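Long-range contacts in endoglucanase E-5 (Thermobifida fusca, PDB 2CKS), which hydrolyses internal beta-1,4-glucosidic linkages in cellulose, lichenin and cereal beta-glucans through its glycoside hydrolase family 5 catalytic domain: residues 100-105 and 138-143; 201-206 and 227-232. One frame throughout, in Å; residues are numbered along the deposited sequence. Where two conformers were deposited one is given.

Interaction 1 (100-105 and 138-143); sequences WHILTP and NEPNGV
H101 and N138 stack against each other where strand 95-101 of the (beta/alpha)8 barrel and the loop after its neighbour, strand 132-135, reach the catalytic end of the fold. The ring and amide planes are only 16° apart, and ND2 of N138 sits 3.1 Å above the plane of the H101 ring, over its centre. N138 gets there because its CG is anti to the backbone N (chi1 165°), which swings the amide across the imidazole. Two bonds fix the rotation of this amide: ND2 donates to I102 O at 2.9 Å, tilted from the carbonyl plane, while OD1 accepts from R61. H101 is held in turn by D99, through ND1, and packs against W265. The backbone supports the same tight region. N138 N reaches W100 O at 3.1 Å in a nearly straight bond, and I102 N comes to that oxygen from the opposite face of its plane, in the inverse gamma turn centred on H101. E139, the proton donor by similarity, follows directly on this doubly held residue; its own N adds a weak bond to I102 O. In the conformer given, its carboxylate makes a lighter contact, L103 CD1 lying 3.4 Å from E139 OE1, and OE2 probably hydrogen-bonds H204 ND1.

Toward the partly exposed L103 and N141 the packing gives way to a set of polar bonds. N141 ND2 bonds E139 O within its own segment and also spans to the other one. Water 1 closes the outer side, donating to both L103 O and N141 OD1. The bond across the segments is flat and straight: L103 O lies in the amide plane of N141, 2.9 Å from ND2, with an N-H...O angle of 171°.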
loop_
_atom_site.group_PDB
_atom_site.type_symbol
_atom_site.label_atom_id
_atom_site.label_comp_id
_atom_site.label_asym_id
_atom_site.label_seq_id
_atom_site.Cartn_x
_atom_site.Cartn_y
_atom_site.Cartn_z
ATOM N N TRP A 100 -0.790 -8.380 -0.095
ATOM C CA TRP A 100 -0.447 -9.638 0.560
ATOM C C TRP A 100 0.354 -9.298 1.810
ATOM O O TRP A 100 1.568 -9.116 1.767
ATOM C CB TRP A 100 0.348 -10.479 -0.440
ATOM C CG TRP A 100 0.619 -11.871 -0.001
ATOM C CD1 TRP A 100 1.804 -12.379 0.429
ATOM C CD2 TRP A 100 -0.316 -12.944 0.039
ATOM N NE1 TRP A 100 1.671 -13.715 0.725
ATOM C CE2 TRP A 100 0.369 -14.082 0.502
ATOM C CE3 TRP A 100 -1.675 -13.063 -0.273
ATOM C CZ2 TRP A 100 -0.260 -15.310 0.665
ATOM C CZ3 TRP A 100 -2.292 -14.272 -0.119
ATOM C CH2 TRP A 100 -1.592 -15.387 0.345
ATOM N N HIS A 101 -0.350 -9.182 2.932
ATOM C CA HIS A 101 0.155 -8.460 4.091
ATOM C C HIS A 101 0.914 -9.356 5.052
ATOM O O HIS A 101 0.482 -9.611 6.177
ATOM C CB HIS A 101 -0.978 -7.711 4.798
ATOM C CG HIS A 101 -0.508 -6.613 5.689
ATOM N ND1 HIS A 101 -0.299 -5.326 5.239
ATOM C CD2 HIS A 101 -0.212 -6.604 7.012
ATOM C CE1 HIS A 101 0.103 -4.573 6.248
ATOM N NE2 HIS A 101 0.158 -5.321 7.336
ATOM N N ILE A 102 2.060 -9.832 4.585
ATOM C CA ILE A 102 2.954 -10.608 5.425
ATOM C C ILE A 102 3.663 -9.676 6.397
ATOM O O ILE A 102 3.911 -8.502 6.087
ATOM C CB ILE A 102 3.961 -11.431 4.589
ATOM C CG1 ILE A 102 4.919 -10.530 3.795
ATOM C CG2 ILE A 102 3.220 -12.394 3.674
ATOM C CD1 ILE A 102 6.355 -10.546 4.318
ATOM N N LEU A 103 3.946 -10.202 7.583
ATOM C CA LEU A 103 4.602 -9.440 8.633
ATOM C C LEU A 103 5.366 -10.366 9.575
ATOM O O LEU A 103 6.575 -10.221 9.748
ATOM C CB LEU A 103 3.554 -8.624 9.400
ATOM C CG LEU A 103 4.065 -7.764 10.553
ATOM C CD1 LEU A 103 5.205 -6.843 10.104
ATOM C CD2 LEU A 103 2.924 -6.957 11.154
ATOM N N THR A 104 4.644 -11.320 10.165
ATOM C CA THR A 104 5.223 -12.340 11.047
ATOM C C THR A 104 4.552 -13.684 10.752
ATOM O O THR A 104 3.346 -13.825 10.992
ATOM C CB THR A 104 4.992 -11.977 12.544
ATOM O OG1 THR A 104 5.518 -10.672 12.840
ATOM C CG2 THR A 104 5.772 -12.921 13.456
ATOM N N PRO A 105 5.276 -14.679 10.239
ATOM C CA PRO A 105 6.702 -14.628 9.881
ATOM C C PRO A 105 7.092 -13.604 8.808
ATOM O O PRO A 105 6.316 -13.301 7.895
ATOM C CB PRO A 105 6.972 -16.042 9.351
ATOM C CG PRO A 105 5.922 -16.874 9.955
ATOM C CD PRO A 105 4.696 -16.009 10.011
ATOM N N ASN A 138 4.079 -7.323 1.752
ATOM C CA ASN A 138 4.006 -6.093 2.557
ATOM C C ASN A 138 5.316 -5.660 3.236
ATOM O O ASN A 138 5.906 -4.636 2.857
ATOM C CB ASN A 138 2.891 -6.265 3.598
ATOM C CG ASN A 138 2.945 -5.246 4.713
ATOM O OD1 ASN A 138 2.979 -4.043 4.467
ATOM N ND2 ASN A 138 2.979 -5.729 5.962
ATOM N N GLU A 139 5.758 -6.427 4.235
ATOM C CA GLU A 139 6.902 -6.047 5.073
ATOM C C GLU A 139 7.852 -7.215 5.350
ATOM O O GLU A 139 7.851 -7.782 6.438
ATOM C CB GLU A 139 6.423 -5.403 6.385
ATOM C CG GLU A 139 5.986 -3.955 6.209
ATOM C CD GLU A 139 5.827 -3.189 7.513
ATOM O OE1 GLU A 139 5.880 -3.823 8.596
ATOM O OE2 GLU A 139 5.643 -1.940 7.456
ATOM N N PRO A 140 8.694 -7.547 4.371
ATOM C CA PRO A 140 9.753 -8.539 4.604
ATOM C C PRO A 140 10.619 -8.091 5.766
ATOM O O PRO A 140 10.903 -6.907 5.887
ATOM C CB PRO A 140 10.570 -8.515 3.299
ATOM C CG PRO A 140 9.630 -7.967 2.254
ATOM C CD PRO A 140 8.758 -6.996 3.005
ATOM N N ASN A 141 10.997 -9.008 6.640
ATOM C CA ASN A 141 11.936 -8.686 7.698
ATOM C C ASN A 141 12.725 -9.920 8.114
ATOM O O ASN A 141 12.238 -11.048 8.017
ATOM C CB ASN A 141 11.217 -8.022 8.891
ATOM C CG ASN A 141 10.121 -8.883 9.484
ATOM O OD1 ASN A 141 10.352 -9.604 10.461
ATOM N ND2 ASN A 141 8.906 -8.796 8.922
ATOM N N GLY A 142 13.962 -9.679 8.536
ATOM C CA GLY A 142 14.869 -10.736 8.943
ATOM C C GLY A 142 15.481 -11.497 7.782
ATOM O O GLY A 142 16.100 -12.540 7.990
ATOM N N VAL A 143 15.319 -10.973 6.564
ATOM C CA VAL A 143 15.801 -11.629 5.349
ATOM C C VAL A 143 16.661 -10.690 4.499
ATOM O O VAL A 143 16.521 -9.461 4.534
ATOM C CB VAL A 143 14.636 -12.208 4.490
ATOM C CG1 VAL A 143 13.932 -13.346 5.222
ATOM C CG2 VAL A 143 13.646 -11.117 4.084
HETATM O O HOH W 1 8.604 -10.604 12.152
#

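Interaction 2 (201-206 and 227-232)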
loop_
_atom_site.group_PDB
_atom_site.type_symbol
_atom_site.label_atom_id
_atom_site.label_comp_id
_atom_site.label_asym_id
_atom_site.label_seq_id
_atom_site.Cartn_x
_atom_site.Cartn_y
_atom_site.Cartn_z
ATOM N N TYR A 201 9.009 -0.427 -5.893
ATOM C CA TYR A 201 9.527 -0.935 -4.632
ATOM C C TYR A 201 8.870 -0.175 -3.499
ATOM O O TYR A 201 8.688 1.040 -3.573
ATOM C CB TYR A 201 11.041 -0.775 -4.588
ATOM C CG TYR A 201 11.739 -1.604 -5.636
ATOM C CD1 TYR A 201 11.996 -1.081 -6.894
ATOM C CD2 TYR A 201 12.123 -2.914 -5.380
ATOM C CE1 TYR A 201 12.637 -1.837 -7.857
ATOM C CE2 TYR A 201 12.759 -3.672 -6.338
ATOM C CZ TYR A 201 13.023 -3.132 -7.567
ATOM O OH TYR A 201 13.659 -3.901 -8.522
ATOM N N ALA A 202 8.508 -0.895 -2.447
ATOM C CA ALA A 202 7.795 -0.289 -1.331
ATOM C C ALA A 202 8.716 0.358 -0.307
ATOM O O ALA A 202 9.795 -0.154 0.000
ATOM C CB ALA A 202 6.928 -1.321 -0.664
ATOM N N PHE A 203 8.264 1.486 0.242
ATOM C CA PHE A 203 8.879 2.111 1.397
ATOM C C PHE A 203 7.813 2.461 2.419
ATOM O O PHE A 203 6.749 2.972 2.073
ATOM C CB PHE A 203 9.634 3.370 0.980
ATOM C CG PHE A 203 10.330 4.071 2.116
ATOM C CD1 PHE A 203 11.379 3.461 2.791
ATOM C CD2 PHE A 203 9.940 5.339 2.505
ATOM C CE1 PHE A 203 12.026 4.112 3.833
ATOM C CE2 PHE A 203 10.584 5.994 3.549
ATOM C CZ PHE A 203 11.634 5.386 4.200
ATOM N N HIS A 204 8.103 2.154 3.675
ATOM C CA HIS A 204 7.211 2.433 4.793
ATOM C C HIS A 204 7.933 3.270 5.819
ATOM O O HIS A 204 9.093 3.020 6.119
ATOM C CB HIS A 204 6.785 1.133 5.469
ATOM C CG HIS A 204 5.926 0.253 4.614
ATOM N ND1 HIS A 204 5.349 -0.904 5.093
ATOM C CD2 HIS A 204 5.549 0.350 3.318
ATOM C CE1 HIS A 204 4.652 -1.475 4.127
ATOM N NE2 HIS A 204 4.759 -0.738 3.039
ATOM N N PHE A 205 7.231 4.234 6.399
ATOM C CA PHE A 205 7.817 5.067 7.438
ATOM C C PHE A 205 6.741 5.541 8.410
ATOM O O PHE A 205 5.574 5.645 8.057
ATOM C CB PHE A 205 8.549 6.270 6.836
ATOM C CG PHE A 205 7.639 7.285 6.184
ATOM C CD1 PHE A 205 7.064 8.313 6.932
ATOM C CD2 PHE A 205 7.361 7.224 4.823
ATOM C CE1 PHE A 205 6.214 9.248 6.340
ATOM C CE2 PHE A 205 6.513 8.164 4.221
ATOM C CZ PHE A 205 5.937 9.171 4.979
ATOM N N TYR A 206 7.176 5.880 9.616
ATOM C CA TYR A 206 6.329 6.417 10.663
ATOM C C TYR A 206 7.067 7.653 11.173
ATOM O O TYR A 206 8.124 7.531 11.786
ATOM C CB TYR A 206 6.085 5.353 11.741
ATOM C CG TYR A 206 5.115 4.314 11.242
ATOM C CD1 TYR A 206 3.754 4.457 11.458
ATOM C CD2 TYR A 206 5.547 3.232 10.480
ATOM C CE1 TYR A 206 2.847 3.529 10.972
ATOM C CE2 TYR A 206 4.643 2.302 9.973
ATOM C CZ TYR A 206 3.291 2.459 10.226
ATOM O OH TYR A 206 2.371 1.545 9.753
ATOM N N VAL A 227 9.333 4.095 -6.569
ATOM C CA VAL A 227 8.968 3.803 -5.191
ATOM C C VAL A 227 7.489 4.135 -4.991
ATOM O O VAL A 227 6.997 5.138 -5.507
ATOM C CB VAL A 227 9.814 4.629 -4.198
ATOM C CG1 VAL A 227 9.320 4.436 -2.777
ATOM C CG2 VAL A 227 11.273 4.255 -4.302
ATOM N N PHE A 228 6.781 3.281 -4.263
ATOM C CA PHE A 228 5.447 3.603 -3.783
ATOM C C PHE A 228 5.428 3.441 -2.274
ATOM O O PHE A 228 5.850 2.415 -1.744
ATOM C CB PHE A 228 4.386 2.703 -4.421
ATOM C CG PHE A 228 2.997 3.271 -4.317
ATOM C CD1 PHE A 228 2.392 3.880 -5.415
ATOM C CD2 PHE A 228 2.304 3.227 -3.117
ATOM C CE1 PHE A 228 1.123 4.439 -5.299
ATOM C CE2 PHE A 228 1.028 3.790 -3.006
ATOM C CZ PHE A 228 0.447 4.387 -4.103
ATOM N N VAL A 229 4.934 4.454 -1.576
ATOM C CA VAL A 229 4.840 4.382 -0.135
ATOM C C VAL A 229 3.501 3.721 0.219
ATOM O O VAL A 229 2.494 4.386 0.401
ATOM C CB VAL A 229 5.035 5.770 0.507
ATOM C CG1 VAL A 229 4.743 5.731 1.996
ATOM C CG2 VAL A 229 6.470 6.241 0.253
ATOM N N THR A 230 3.496 2.392 0.294
ATOM C CA THR A 230 2.244 1.656 0.498
ATOM C C THR A 230 1.739 1.705 1.938
ATOM O O THR A 230 0.603 1.332 2.202
ATOM C CB THR A 230 2.362 0.193 0.043
ATOM O OG1 THR A 230 3.500 -0.418 0.646
ATOM C CG2 THR A 230 2.621 0.086 -1.445
ATOM N N GLU A 231 2.565 2.180 2.862
ATOM C CA GLU A 231 2.141 2.297 4.246
ATOM C C GLU A 231 2.970 3.356 4.946
ATOM O O GLU A 231 4.188 3.267 4.969
ATOM C CB GLU A 231 2.313 0.955 4.940
ATOM C CG GLU A 231 1.574 0.837 6.248
ATOM C CD GLU A 231 1.799 -0.514 6.886
ATOM O OE1 GLU A 231 2.373 -0.551 7.995
ATOM O OE2 GLU A 231 1.406 -1.527 6.272
ATOM N N PHE A 232 2.312 4.360 5.514
ATOM C CA PHE A 232 3.013 5.294 6.393
ATOM C C PHE A 232 2.105 5.843 7.465
ATOM O O PHE A 232 0.883 5.803 7.354
ATOM C CB PHE A 232 3.656 6.455 5.619
ATOM C CG PHE A 232 2.695 7.555 5.251
ATOM C CD1 PHE A 232 1.896 7.441 4.140
ATOM C CD2 PHE A 232 2.600 8.706 6.019
ATOM C CE1 PHE A 232 1.021 8.437 3.788
ATOM C CE2 PHE A 232 1.698 9.719 5.673
ATOM C CZ PHE A 232 0.909 9.574 4.546
#
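Adjacent parallel strands of the (beta/alpha)8 barrel, 199-206 and 227-233, meet here as the two strands of a beta-alpha-beta unit joined by helix 212-224; the second carries E231, the nucleophile by similarity. The ladder is regular at its start, where F228 N donates to Y201 O at 3.0 Å and F203 N to F228 O at 3.3 Å. It then breaks at the inverse gamma turn centred on V229: F203 O finds no hydrogen-bond partner and is met instead by the V229 CA-H, with CA at 3.2 Å, and the next link, F205 N to E231 O, is weak.

Side chains take over beyond the break. H204 NE2 donates to T230 OG1 at 2.7 Å, in the plane of the imidazole, ND1 being occupied by E139. Over one face of the same ring stands E231 CB, 3.4 Å from its centroid and 6° off the normal. On the sheet face bearing F205 and F232, the rings are slid apart with planes at 23°, and F232 CB, rather than its ring, sits over the face of F205.

With CG anti to the backbone N and the chain extended beyond it, E231 carries its carboxylate past the H204 ring to Y206. R61 forms a salt bridge to OE2, and OE1 is a ligand of a zinc ion. Y206 OH also donates to E231 OE1, at 2.7 Å and from the anti side, 20° out of the carboxylate plane.

Both contacts are buried and belong to the same barrel, but interaction 2 lies deeper, its centre about 7 Å from that of the chain against about 13 Å for interaction 1. Interaction 2 joins two strands along their length, with 597 Å² buried; interaction 1 joins a strand end and loops, buries 360 Å² and ends in a water-bridged, partly exposed edge. Accordingly, aromatic and aliphatic packing is extensive in 201-206/227-232, whereas amides and carbonyls dominate 100-105/138-143. They meet at the two glutamates assigned as catalytic by similarity: in the E139 conformer modelled here, OE2 is 2.6 Å from H204 ND1, and the E139 and E231 carboxylates share a zinc ion.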